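Local coordinates for putative ATP-grasp superfamily protein (Archaeoglobus fulgidus, PDB 3DF7), which is of unknown function but belongs to the ATP-grasp superfamily and so probably binds ATP together with a metal ion, at residues 73-78 with 85-90; 9-14 with 26-31; 56-59 with 65-68; 106-111 with 243-248; 181-186 with 265-270. All coordinates share one frame; numbering follows the deposited sequence.

Read from the N terminus, the chain closes three short loops in series before two long ones interlock. Contact 2 closes first, joining short helix 9-12 to helix 18-35; contact 3 then ties a surface loop to helix 63-67, and contact 1 sets helix 83-92 on strand 72-76. All three lie in the parallel-sheet region, where contacts 1 and 2 meet through Ile76 O and Phe9 N. Contact 4 spans 131 residues, bringing helix 102-108 to edge strand 240-246. Contact 5 crosses it, since 181-186 lies within that span and 265-270 beyond it; both reach the eight-stranded antiparallel sheet. Contact 4 also touches contact 1, connecting the parallel sheet with the eight-stranded one.

Contact 1 (73-78 with 85-90); sequences FLIIAP and YTLTKK
Ile75 meets Leu87 with both ends of its branched side chain, the two residues set nearly perpendicular to each other. The CG1 branch of Ile75 starts beside the backbone N (chi1 -71°) and runs on fully extended, which carries CD1 to the helix backbone, 3.4 Å from Leu87 O. The CG2 branch of the same residue leans instead on Leu87 CB at 4.0 Å. Two residues further along, Ala77 CB receives the far end of the leucine, lying 3.8 Å from Leu87 CD1. At the other end of the strand the Phe73 ring meets the helix obliquely, with CZ 4.1 Å from Thr88 O.

A bridging water is set into this apolar layer. It spends one proton on Ile75 O and the other on Thr88 OG1, each at 3.0 Å. The threonine hydroxyl is itself held by a hydrogen bond to Leu84 O one helical turn earlier, so its position is fixed from the helix side.

Strand 73-76 and helix 85-90 run antiparallel, at 171°, with their axes 8.9 Å apart at closest approach. Strand and helix are the first two elements of a beta-alpha-beta unit, in which helix 83-92 links the parallel strands 72-76 and 96-97. Helix 102-108 flanks the helix through Ile105, which touches Thr88, while Phe7 of strand 3-8 supports Leu87. The interface is therefore largely apolar but not wholly dry: dispersion carries the packing, and a water links the carbonyl of Ile75 to the hydroxyl of Thr88.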
# COMPACT_ATOMS: atom_id res chain seq x y z
N PHE A 73 -7.15 -2.48 -15.38
CA PHE A 73 -6.07 -1.61 -14.96
C PHE A 73 -5.81 -1.75 -13.48
O PHE A 73 -6.68 -2.21 -12.72
CB PHE A 73 -6.39 -0.14 -15.30
CG PHE A 73 -7.42 0.50 -14.40
CD1 PHE A 73 -7.05 1.02 -13.16
CD2 PHE A 73 -8.75 0.58 -14.78
CE1 PHE A 73 -8.00 1.61 -12.32
CE2 PHE A 73 -9.71 1.17 -13.95
CZ PHE A 73 -9.32 1.69 -12.71
N LEU A 74 -4.61 -1.38 -13.08
CA LEU A 74 -4.20 -1.42 -11.68
C LEU A 74 -3.30 -0.21 -11.51
O LEU A 74 -2.22 -0.14 -12.11
CB LEU A 74 -3.43 -2.70 -11.34
CG LEU A 74 -2.98 -2.73 -9.87
CD1 LEU A 74 -4.23 -2.68 -8.96
CD2 LEU A 74 -2.15 -3.97 -9.60
N ILE A 75 -3.75 0.74 -10.71
CA ILE A 75 -3.00 1.95 -10.47
C ILE A 75 -2.45 1.99 -9.05
O ILE A 75 -3.18 1.81 -8.08
CB ILE A 75 -3.88 3.20 -10.77
CG1 ILE A 75 -4.08 3.31 -12.29
CG2 ILE A 75 -3.23 4.47 -10.19
CD1 ILE A 75 -5.03 4.40 -12.72
N ILE A 76 -1.14 2.19 -8.96
CA ILE A 76 -0.46 2.28 -7.68
C ILE A 76 0.10 3.69 -7.60
O ILE A 76 0.94 4.08 -8.41
CB ILE A 76 0.72 1.30 -7.60
CG1 ILE A 76 0.26 -0.12 -7.95
CG2 ILE A 76 1.30 1.32 -6.19
CD1 ILE A 76 1.41 -1.05 -8.31
N ALA A 77 -0.37 4.47 -6.64
CA ALA A 77 0.10 5.84 -6.49
C ALA A 77 -0.17 6.36 -5.09
O ALA A 77 -1.05 5.85 -4.39
CB ALA A 77 -0.57 6.74 -7.52
N PRO A 78 0.58 7.37 -4.66
CA PRO A 78 0.36 7.92 -3.32
C PRO A 78 -1.03 8.56 -3.18
O PRO A 78 -1.58 9.10 -4.15
CB PRO A 78 1.50 8.92 -3.16
CG PRO A 78 1.86 9.29 -4.57
CD PRO A 78 1.76 7.98 -5.30
N TYR A 85 -6.64 8.98 -6.01
CA TYR A 85 -8.05 9.19 -6.29
C TYR A 85 -8.30 9.64 -7.73
O TYR A 85 -9.06 9.01 -8.48
CB TYR A 85 -8.64 10.22 -5.33
CG TYR A 85 -10.01 10.71 -5.72
CD1 TYR A 85 -11.14 9.92 -5.52
CD2 TYR A 85 -10.18 11.95 -6.34
CE1 TYR A 85 -12.41 10.34 -5.93
CE2 TYR A 85 -11.44 12.38 -6.76
CZ TYR A 85 -12.54 11.58 -6.55
OH TYR A 85 -13.78 12.00 -6.96
N THR A 86 -7.65 10.73 -8.14
CA THR A 86 -7.86 11.27 -9.48
C THR A 86 -7.42 10.32 -10.59
O THR A 86 -8.11 10.18 -11.60
CB THR A 86 -7.15 12.64 -9.65
OG1 THR A 86 -5.73 12.48 -9.54
CG2 THR A 86 -7.63 13.60 -8.58
N LEU A 87 -6.30 9.64 -10.39
CA LEU A 87 -5.81 8.70 -11.39
C LEU A 87 -6.78 7.54 -11.56
O LEU A 87 -7.10 7.14 -12.69
CB LEU A 87 -4.43 8.17 -11.01
CG LEU A 87 -3.29 9.20 -11.05
CD1 LEU A 87 -2.03 8.60 -10.46
CD2 LEU A 87 -3.05 9.64 -12.49
N THR A 88 -7.28 7.02 -10.44
CA THR A 88 -8.21 5.91 -10.49
C THR A 88 -9.54 6.32 -11.11
O THR A 88 -10.10 5.60 -11.95
CB THR A 88 -8.48 5.34 -9.08
OG1 THR A 88 -7.23 4.96 -8.48
CG2 THR A 88 -9.39 4.13 -9.16
N LYS A 89 -10.05 7.48 -10.71
CA LYS A 89 -11.32 7.98 -11.23
C LYS A 89 -11.25 8.12 -12.75
O LYS A 89 -12.22 7.85 -13.46
CB LYS A 89 -11.64 9.33 -10.59
CG LYS A 89 -13.03 9.87 -10.92
CD LYS A 89 -13.27 11.19 -10.22
CE LYS A 89 -14.64 11.76 -10.56
NZ LYS A 89 -14.84 13.08 -9.92
N LYS A 90 -10.09 8.55 -13.24
CA LYS A 90 -9.87 8.72 -14.67
C LYS A 90 -9.87 7.36 -15.37
O LYS A 90 -10.50 7.19 -16.41
CB LYS A 90 -8.53 9.43 -14.91
CG LYS A 90 -8.13 9.55 -16.37
CD LYS A 90 -6.81 10.30 -16.53
CE LYS A 90 -6.39 10.40 -17.99
NZ LYS A 90 -5.18 11.24 -18.16
O HOH W 1 -6.15 2.28 -7.72

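Contact 2 (9-14 with 26-31); sequences FATCGE and AMFKSA
Thr11 lays its methyl over one face of the Phe28 ring. The CG2 atom of Thr11 stands 4.2 Å from the ring centroid of Phe28, 28° off the normal, a CH-pi contact displaced toward the CD2 side. The hydroxyl branch serves the base of the same aromatic, with Thr11 OG1 3.6 Å from Phe28 CB. Cys12 approaches from the same side of the ring plane, nearer the other half of the ring: its SG is 3.7 Å from Phe28 CE1 and comes to the centroid obliquely, at 32° from the normal, as a sulfur-aromatic contact. Methyl and sulfur thus share one side of the phenyl group between them. Phe28 can present this side because its CG is anti to the backbone N (chi1 -177°), which sends the ring out from helix 18-35 toward the short helix 9-12.

The pair belongs to the first beta-alpha unit of the parallel sheet, the Rossmann-like region usual at the start of ATP-grasp proteins: strand 3-8 ends, the chain makes a single turn of helix, and helix 18-35 follows. A leucine in place of Phe28 would probably deprive the Thr11 methyl of the ring face and the Cys12 sulfur of its aromatic partner, and open a gap beside them. Phe53 meets the ring edge-to-face, and Leu6 of strand 3-8 also packs on it. Second-shell bonds hold the short helix in place: the carboxylate of Glu8 receives the backbone N-H groups of Ala10 and Thr11, while Gly13 N closes the turn onto Phe9 O at 2.7 Å.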
# COMPACT_ATOMS: atom_id res chain seq x y z
N PHE A 9 3.04 5.37 -9.86
CA PHE A 9 3.48 6.76 -9.97
C PHE A 9 4.97 7.08 -10.03
O PHE A 9 5.40 7.81 -10.92
CB PHE A 9 2.84 7.60 -8.85
CG PHE A 9 2.88 9.08 -9.11
CD1 PHE A 9 2.15 9.63 -10.16
CD2 PHE A 9 3.65 9.92 -8.31
CE1 PHE A 9 2.19 11.00 -10.42
CE2 PHE A 9 3.69 11.29 -8.56
CZ PHE A 9 2.96 11.83 -9.61
N ALA A 10 5.77 6.54 -9.12
CA ALA A 10 7.20 6.82 -9.13
C ALA A 10 7.91 6.27 -10.37
O ALA A 10 8.82 6.90 -10.91
CB ALA A 10 7.87 6.27 -7.88
N THR A 11 7.48 5.10 -10.82
CA THR A 11 8.09 4.43 -11.96
C THR A 11 7.61 4.93 -13.33
O THR A 11 8.37 4.94 -14.30
CB THR A 11 7.84 2.90 -11.88
OG1 THR A 11 8.25 2.41 -10.60
CG2 THR A 11 8.61 2.16 -12.97
N CYS A 12 6.36 5.37 -13.39
CA CYS A 12 5.76 5.80 -14.65
C CYS A 12 5.23 7.24 -14.72
O CYS A 12 4.91 7.72 -15.81
CB CYS A 12 4.60 4.86 -14.99
SG CYS A 12 4.87 3.12 -14.53
N GLY A 13 5.13 7.90 -13.58
CA GLY A 13 4.58 9.25 -13.58
C GLY A 13 5.58 10.38 -13.45
O GLY A 13 6.48 10.52 -14.27
N GLU A 14 5.40 11.19 -12.41
CA GLU A 14 6.27 12.33 -12.14
C GLU A 14 7.46 11.87 -11.30
O GLU A 14 7.40 10.84 -10.63
CB GLU A 14 5.49 13.40 -11.36
CG GLU A 14 4.35 14.05 -12.14
CD GLU A 14 4.84 15.04 -13.18
OE1 GLU A 14 5.53 16.01 -12.80
OE2 GLU A 14 4.53 14.84 -14.38
N ALA A 26 9.88 -0.73 -6.49
CA ALA A 26 9.85 -2.10 -6.01
C ALA A 26 8.47 -2.71 -6.20
O ALA A 26 8.32 -3.86 -6.63
CB ALA A 26 10.25 -2.15 -4.54
N MSE A 27 7.43 -1.93 -5.89
CA MSE A 27 6.08 -2.42 -6.05
C MSE A 27 5.74 -2.65 -7.52
O MSE A 27 5.09 -3.63 -7.86
CB MSE A 27 5.06 -1.45 -5.43
CG MSE A 27 4.99 -1.52 -3.91
SE MSE A 27 3.56 -0.43 -3.17
CE MSE A 27 4.58 1.17 -2.84
N PHE A 28 6.17 -1.73 -8.39
CA PHE A 28 5.88 -1.89 -9.81
C PHE A 28 6.56 -3.15 -10.35
O PHE A 28 5.95 -3.94 -11.07
CB PHE A 28 6.38 -0.68 -10.61
CG PHE A 28 6.05 -0.75 -12.08
CD1 PHE A 28 4.79 -0.37 -12.55
CD2 PHE A 28 6.98 -1.24 -13.00
CE1 PHE A 28 4.47 -0.46 -13.90
CE2 PHE A 28 6.67 -1.34 -14.36
CZ PHE A 28 5.41 -0.95 -14.81
N LYS A 29 7.83 -3.33 -9.99
CA LYS A 29 8.58 -4.51 -10.43
C LYS A 29 7.87 -5.77 -9.95
O LYS A 29 7.64 -6.71 -10.72
CB LYS A 29 10.01 -4.46 -9.87
CG LYS A 29 10.90 -5.63 -10.28
CD LYS A 29 12.23 -5.60 -9.53
CE LYS A 29 13.21 -6.64 -10.04
NZ LYS A 29 12.61 -8.00 -10.08
N SER A 30 7.51 -5.77 -8.67
CA SER A 30 6.83 -6.92 -8.07
C SER A 30 5.48 -7.19 -8.75
O SER A 30 5.14 -8.34 -9.00
CB SER A 30 6.63 -6.68 -6.57
OG SER A 30 5.90 -7.75 -5.99
N ALA A 31 4.73 -6.13 -9.03
CA ALA A 31 3.43 -6.26 -9.68
C ALA A 31 3.59 -6.72 -11.13
O ALA A 31 2.82 -7.54 -11.63
CB ALA A 31 2.68 -4.93 -9.64

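Contact 3 (56-59 with 65-68); sequences PVDS and KYLE
Asp58 reaches across to the phenol of Tyr66, fastening the loop that follows strand 40-42 to helix 63-67 at the surface of the parallel-sheet region. Its CB already lies 3.4 Å from Tyr66 OH, and CG swings roughly anti to the backbone N (chi1 -153°), pointing the carboxylate toward the helix. Beyond CG, OD2 accepts the phenolic proton: Tyr66 OH donates at 2.6 Å to Asp58 OD2, which receives it on its anti lone pair, away from the other oxygen. OD2 sits at the edge of the ring, in its plane and 3.3 Å from Tyr66 CE1, while the carboxylate as a whole is turned 71° from the ring.

Pro56 takes up a place at the other edge of the phenol, its CG 4.1 Å from Tyr66 OH, so that the hydroxyl is flanked by a proline methylene as well as the charged group. Phe44 also meets the ring of Tyr66, and Phe5 of strand 3-8 touches it as well. An alanine here instead of Asp58 is likely to leave the phenolic hydroxyl without its acceptor and the ring freer to shift. The remaining oxygen, Asp58 OD1, turns back to the backbone of the next residue, accepting Ser59 N at 2.6 Å with an N-H...O angle of 146°, from a direction somewhat out of the carboxylate plane.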
# COMPACT_ATOMS: atom_id res chain seq x y z
N PRO A 56 7.46 0.21 -23.34
CA PRO A 56 7.96 1.42 -23.98
C PRO A 56 8.06 2.56 -22.97
O PRO A 56 7.46 2.50 -21.89
CB PRO A 56 6.93 1.69 -25.06
CG PRO A 56 5.66 1.24 -24.40
CD PRO A 56 6.07 -0.08 -23.76
N VAL A 57 8.81 3.59 -23.34
CA VAL A 57 8.98 4.77 -22.51
C VAL A 57 7.92 5.77 -22.98
O VAL A 57 7.73 5.95 -24.18
CB VAL A 57 10.38 5.40 -22.71
CG1 VAL A 57 10.48 6.73 -21.96
CG2 VAL A 57 11.45 4.44 -22.22
N ASP A 58 7.23 6.41 -22.04
CA ASP A 58 6.22 7.39 -22.42
C ASP A 58 5.88 8.26 -21.22
O ASP A 58 6.31 7.99 -20.10
CB ASP A 58 4.95 6.68 -22.91
CG ASP A 58 4.15 7.52 -23.90
OD1 ASP A 58 4.32 8.76 -23.92
OD2 ASP A 58 3.33 6.94 -24.65
N SER A 59 5.11 9.31 -21.47
CA SER A 59 4.68 10.24 -20.43
C SER A 59 3.30 9.86 -19.93
O SER A 59 2.45 9.41 -20.70
CB SER A 59 4.62 11.67 -21.00
OG SER A 59 3.85 12.51 -20.17
N LYS A 65 -4.31 6.79 -23.99
CA LYS A 65 -4.07 5.93 -25.15
C LYS A 65 -3.86 4.47 -24.76
O LYS A 65 -4.21 3.56 -25.52
CB LYS A 65 -2.85 6.44 -25.92
CG LYS A 65 -2.99 7.87 -26.40
CD LYS A 65 -4.12 8.01 -27.41
CE LYS A 65 -4.50 9.46 -27.64
NZ LYS A 65 -5.12 10.07 -26.42
N TYR A 66 -3.29 4.25 -23.58
CA TYR A 66 -3.05 2.89 -23.10
C TYR A 66 -4.32 2.32 -22.48
O TYR A 66 -4.65 1.15 -22.68
CB TYR A 66 -1.91 2.89 -22.08
CG TYR A 66 -0.58 3.29 -22.68
CD1 TYR A 66 -0.29 4.63 -22.94
CD2 TYR A 66 0.37 2.33 -23.02
CE1 TYR A 66 0.92 5.00 -23.53
CE2 TYR A 66 1.58 2.69 -23.62
CZ TYR A 66 1.85 4.02 -23.87
OH TYR A 66 3.04 4.38 -24.44
N LEU A 67 -5.05 3.16 -21.74
CA LEU A 67 -6.29 2.73 -21.12
C LEU A 67 -7.33 2.32 -22.17
O LEU A 67 -8.10 1.39 -21.95
CB LEU A 67 -6.87 3.87 -20.26
CG LEU A 67 -6.19 4.10 -18.91
CD1 LEU A 67 -6.63 5.43 -18.32
CD2 LEU A 67 -6.53 2.94 -17.99
N GLU A 68 -7.33 3.02 -23.30
CA GLU A 68 -8.26 2.74 -24.38
C GLU A 68 -8.05 1.36 -25.01
O GLU A 68 -8.95 0.82 -25.65
CB GLU A 68 -8.14 3.80 -25.48
CG GLU A 68 -8.34 5.23 -25.01
CD GLU A 68 -8.15 6.25 -26.12
OE1 GLU A 68 -7.13 6.17 -26.84
OE2 GLU A 68 -9.01 7.15 -26.27

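Contact 4 (106-111 with 243-248); sequences AVTSDK and IEINAR
Thr108 of helix 102-108 packs against Ile245 of strand 240-246, the edge strand of the antiparallel sheet of the ATP-grasp fold. Just before this point the strand carries a classic beta bulge, where Ile243 and Glu244 both face Asp233; just after it, Ala247 centres an inverse gamma turn. Thr108 touches with every branch. Its CG2 meets Ile245 CG2 at 3.8 Å, one side chain lying square across the other, while CB rests 3.4 Å from Ile245 O. The hydroxyl, placed between backbone N and carbonyl carbon by a chi1 of 64°, lies beside Ala247 CB and donates to a water 2.8 Å from OG1, besides a weak bond to Ile105 O. That water also accepts Ala247 N and donates to Ile245 O, thereby linking the threonine to the strand at Ile245 and to the turn at Ala247.

Next comes Asp110, the N-cap of helix 111-118: OD1 takes the backbone N-H of Trp112, and OD2 forms a salt bridge with Arg141. Lys111 then extends toward the strand. Its amine is occupied by the carbonyls of Pro140 and Ala143, because the chain bends at its last torsion (chi4 66°). Glu244 comes up extended from the bulge and crosses it obliquely. The run Glu-Ile-Asn from residue 244 recalls the metal-binding E-x-N pattern of ATP-grasp relatives, though nothing here establishes that it binds metal. Lysine and glutamate probably attract each other, though beyond salt-bridge distance: Lys111 NZ is 4.3 Å from Glu244 OE1, and that oxygen is 3.6 Å from the methylene Lys111 CE.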
# COMPACT_ATOMS: atom_id res chain seq x y z
N ALA A 106 -11.52 8.04 -2.14
CA ALA A 106 -11.72 9.41 -1.68
C ALA A 106 -11.85 9.43 -0.16
O ALA A 106 -11.44 10.39 0.49
CB ALA A 106 -12.97 10.00 -2.33
N VAL A 107 -12.41 8.37 0.40
CA VAL A 107 -12.58 8.28 1.85
C VAL A 107 -11.29 7.88 2.55
O VAL A 107 -10.88 8.51 3.53
CB VAL A 107 -13.67 7.25 2.23
CG1 VAL A 107 -13.72 7.08 3.75
CG2 VAL A 107 -15.03 7.72 1.73
N THR A 108 -10.64 6.83 2.06
CA THR A 108 -9.40 6.36 2.67
C THR A 108 -8.23 7.33 2.50
O THR A 108 -7.26 7.28 3.26
CB THR A 108 -8.97 4.97 2.12
OG1 THR A 108 -8.69 5.07 0.72
CG2 THR A 108 -10.08 3.95 2.34
N SER A 109 -8.32 8.21 1.50
CA SER A 109 -7.26 9.18 1.24
C SER A 109 -7.24 10.35 2.21
O SER A 109 -6.21 11.00 2.40
CB SER A 109 -7.38 9.72 -0.19
OG SER A 109 -7.14 8.70 -1.14
N ASP A 110 -8.39 10.62 2.82
CA ASP A 110 -8.52 11.71 3.78
C ASP A 110 -8.69 11.07 5.16
O ASP A 110 -9.74 10.54 5.47
CB ASP A 110 -9.76 12.56 3.46
CG ASP A 110 -9.84 13.80 4.32
OD1 ASP A 110 -9.46 13.73 5.51
OD2 ASP A 110 -10.30 14.85 3.82
N LYS A 111 -7.64 11.15 5.97
CA LYS A 111 -7.67 10.55 7.30
C LYS A 111 -8.82 11.06 8.18
O LYS A 111 -9.32 10.32 9.03
CB LYS A 111 -6.34 10.77 8.01
CG LYS A 111 -5.15 10.15 7.29
CD LYS A 111 -3.88 10.20 8.14
CE LYS A 111 -2.67 9.73 7.34
NZ LYS A 111 -2.35 10.64 6.21
N ILE A 243 -5.26 2.31 12.18
CA ILE A 243 -4.66 3.62 11.93
C ILE A 243 -4.87 4.15 10.52
O ILE A 243 -5.08 5.35 10.32
CB ILE A 243 -3.14 3.56 12.17
CG1 ILE A 243 -2.84 2.83 13.49
CG2 ILE A 243 -2.56 4.97 12.18
CD1 ILE A 243 -3.43 3.51 14.71
N GLU A 244 -4.79 3.27 9.53
CA GLU A 244 -4.91 3.71 8.15
C GLU A 244 -5.32 2.59 7.22
O GLU A 244 -5.12 1.41 7.52
CB GLU A 244 -3.55 4.28 7.72
CG GLU A 244 -3.43 4.70 6.27
CD GLU A 244 -2.09 5.37 5.98
OE1 GLU A 244 -1.76 6.36 6.67
OE2 GLU A 244 -1.38 4.91 5.07
N ILE A 245 -5.92 2.95 6.09
CA ILE A 245 -6.32 1.98 5.09
C ILE A 245 -5.76 2.42 3.76
O ILE A 245 -6.10 3.49 3.26
CB ILE A 245 -7.86 1.87 4.96
CG1 ILE A 245 -8.46 1.26 6.23
CG2 ILE A 245 -8.21 1.01 3.75
CD1 ILE A 245 -9.97 1.10 6.18
N ASN A 246 -4.87 1.61 3.20
CA ASN A 246 -4.27 1.92 1.90
C ASN A 246 -5.00 1.09 0.86
O ASN A 246 -4.82 -0.13 0.78
CB ASN A 246 -2.78 1.57 1.91
CG ASN A 246 -2.00 2.40 2.91
OD1 ASN A 246 -1.86 3.61 2.75
ND2 ASN A 246 -1.48 1.75 3.94
N ALA A 247 -5.84 1.76 0.08
CA ALA A 247 -6.61 1.09 -0.96
C ALA A 247 -5.76 0.98 -2.22
O ALA A 247 -6.10 1.52 -3.26
CB ALA A 247 -7.89 1.87 -1.25
N ARG A 248 -4.64 0.28 -2.09
CA ARG A 248 -3.68 0.11 -3.17
C ARG A 248 -2.61 -0.85 -2.67
O ARG A 248 -2.54 -1.14 -1.48
CB ARG A 248 -2.99 1.44 -3.49
CG ARG A 248 -2.30 2.04 -2.25
CD ARG A 248 -1.36 3.18 -2.61
NE ARG A 248 -0.84 3.87 -1.42
CZ ARG A 248 0.16 3.44 -0.66
NH1 ARG A 248 0.79 2.31 -0.95
NH2 ARG A 248 0.54 4.15 0.39
O HOH W 2 -5.95 4.60 0.69

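Contact 5 (181-186 with 265-270); sequences KCLSVN and ADLLAG
Leu183 and Leu267 lie alongside each other, head to tail, each reaching toward the backbone of its partner, where helix 264-268 packs on strand 180-191 of the large antiparallel sheet in this ATP-grasp protein. The strand is not regular here. Leu183 and Ser184 both face Ser173 in a classic beta bulge, and Leu183 points toward the helix.

With CG beside its backbone N (chi1 -58°), Leu183 sends both methyls to the base of the other leucine: CD2 lies 3.9 Å from Leu267 CB, and CD1 4.1 Å from the same atom. In return Leu267, whose CG is likewise beside its own N (chi1 -65°), brings CD1 to 4.2 Å from Leu183 CB. Leu268 starts out away from the strand but curls back, bringing CD2 to 4.4 Å from Leu183 CD1 at the margin of the contact; both residues also touch Ala175 of the adjoining strand 168-176.

Just past the leucines the helix ends in a Schellman motif, with Gly270 at positive phi as its C-prime residue. The backbone oxygen of Leu267 takes part in it, accepting Gly270 N at 3.1 Å. The same carbonyl is also linked to the strand through a water, which donates to Leu267 O at 2.6 Å and weakly accepts the extended Lys181, whose NZ stands 3.5 Å away from the water oxygen.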
# COMPACT_ATOMS: atom_id res chain seq x y z
N LYS A 181 -10.42 -11.78 2.27
CA LYS A 181 -9.47 -12.83 2.61
C LYS A 181 -8.13 -12.25 3.03
O LYS A 181 -7.63 -11.32 2.39
CB LYS A 181 -9.29 -13.77 1.42
CG LYS A 181 -8.46 -15.01 1.70
CD LYS A 181 -8.45 -15.93 0.49
CE LYS A 181 -7.77 -17.25 0.79
NZ LYS A 181 -7.82 -18.15 -0.40
N CYS A 182 -7.57 -12.78 4.11
CA CYS A 182 -6.28 -12.30 4.59
C CYS A 182 -5.18 -12.96 3.79
O CYS A 182 -5.10 -14.19 3.71
CB CYS A 182 -6.08 -12.62 6.07
SG CYS A 182 -4.46 -12.10 6.69
N LEU A 183 -4.32 -12.14 3.18
CA LEU A 183 -3.23 -12.65 2.38
C LEU A 183 -1.95 -12.72 3.20
O LEU A 183 -1.13 -13.63 3.02
CB LEU A 183 -2.99 -11.73 1.18
CG LEU A 183 -4.16 -11.50 0.22
CD1 LEU A 183 -3.66 -10.68 -0.97
CD2 LEU A 183 -4.74 -12.84 -0.25
N SER A 184 -1.78 -11.76 4.10
CA SER A 184 -0.58 -11.71 4.92
C SER A 184 -0.70 -10.70 6.05
O SER A 184 -1.41 -9.70 5.92
CB SER A 184 0.61 -11.33 4.04
OG SER A 184 1.81 -11.22 4.78
N VAL A 185 -0.02 -10.98 7.16
CA VAL A 185 0.02 -10.05 8.28
C VAL A 185 1.50 -9.69 8.39
O VAL A 185 2.36 -10.57 8.56
CB VAL A 185 -0.48 -10.69 9.60
CG1 VAL A 185 -0.26 -9.72 10.75
CG2 VAL A 185 -1.96 -11.01 9.48
N ASN A 186 1.79 -8.41 8.27
CA ASN A 186 3.17 -7.93 8.28
C ASN A 186 3.52 -7.05 9.46
O ASN A 186 2.68 -6.34 10.00
CB ASN A 186 3.44 -7.16 6.99
CG ASN A 186 2.54 -7.60 5.85
OD1 ASN A 186 1.59 -6.89 5.48
ND2 ASN A 186 2.80 -8.78 5.31
N ALA A 265 -0.33 -11.41 -7.24
CA ALA A 265 -1.17 -11.79 -8.37
C ALA A 265 -1.69 -13.22 -8.18
O ALA A 265 -2.87 -13.51 -8.42
CB ALA A 265 -0.37 -11.70 -9.67
N ASP A 266 -0.80 -14.10 -7.74
CA ASP A 266 -1.18 -15.49 -7.50
C ASP A 266 -2.25 -15.53 -6.42
O ASP A 266 -3.25 -16.23 -6.55
CB ASP A 266 0.03 -16.32 -7.03
CG ASP A 266 1.07 -16.52 -8.12
OD1 ASP A 266 0.69 -16.83 -9.27
OD2 ASP A 266 2.27 -16.40 -7.81
N LEU A 267 -2.02 -14.77 -5.36
CA LEU A 267 -2.95 -14.72 -4.24
C LEU A 267 -4.31 -14.14 -4.61
O LEU A 267 -5.34 -14.64 -4.17
CB LEU A 267 -2.31 -13.94 -3.08
CG LEU A 267 -1.06 -14.62 -2.50
CD1 LEU A 267 -0.43 -13.75 -1.44
CD2 LEU A 267 -1.46 -15.98 -1.91
N LEU A 268 -4.31 -13.08 -5.42
CA LEU A 268 -5.57 -12.48 -5.84
C LEU A 268 -6.31 -13.42 -6.77
O LEU A 268 -7.53 -13.35 -6.91
CB LEU A 268 -5.32 -11.14 -6.54
CG LEU A 268 -4.83 -10.00 -5.64
CD1 LEU A 268 -4.50 -8.77 -6.49
CD2 LEU A 268 -5.91 -9.67 -4.60
N ALA A 269 -5.56 -14.30 -7.42
CA ALA A 269 -6.13 -15.26 -8.35
C ALA A 269 -6.66 -16.51 -7.64
O ALA A 269 -7.06 -17.48 -8.29
CB ALA A 269 -5.10 -15.66 -9.39
N GLY A 270 -6.64 -16.50 -6.31
CA GLY A 270 -7.13 -17.64 -5.56
C GLY A 270 -6.05 -18.65 -5.21
O GLY A 270 -6.31 -19.63 -4.51
O HOH W 3 -5.44 -16.62 -2.42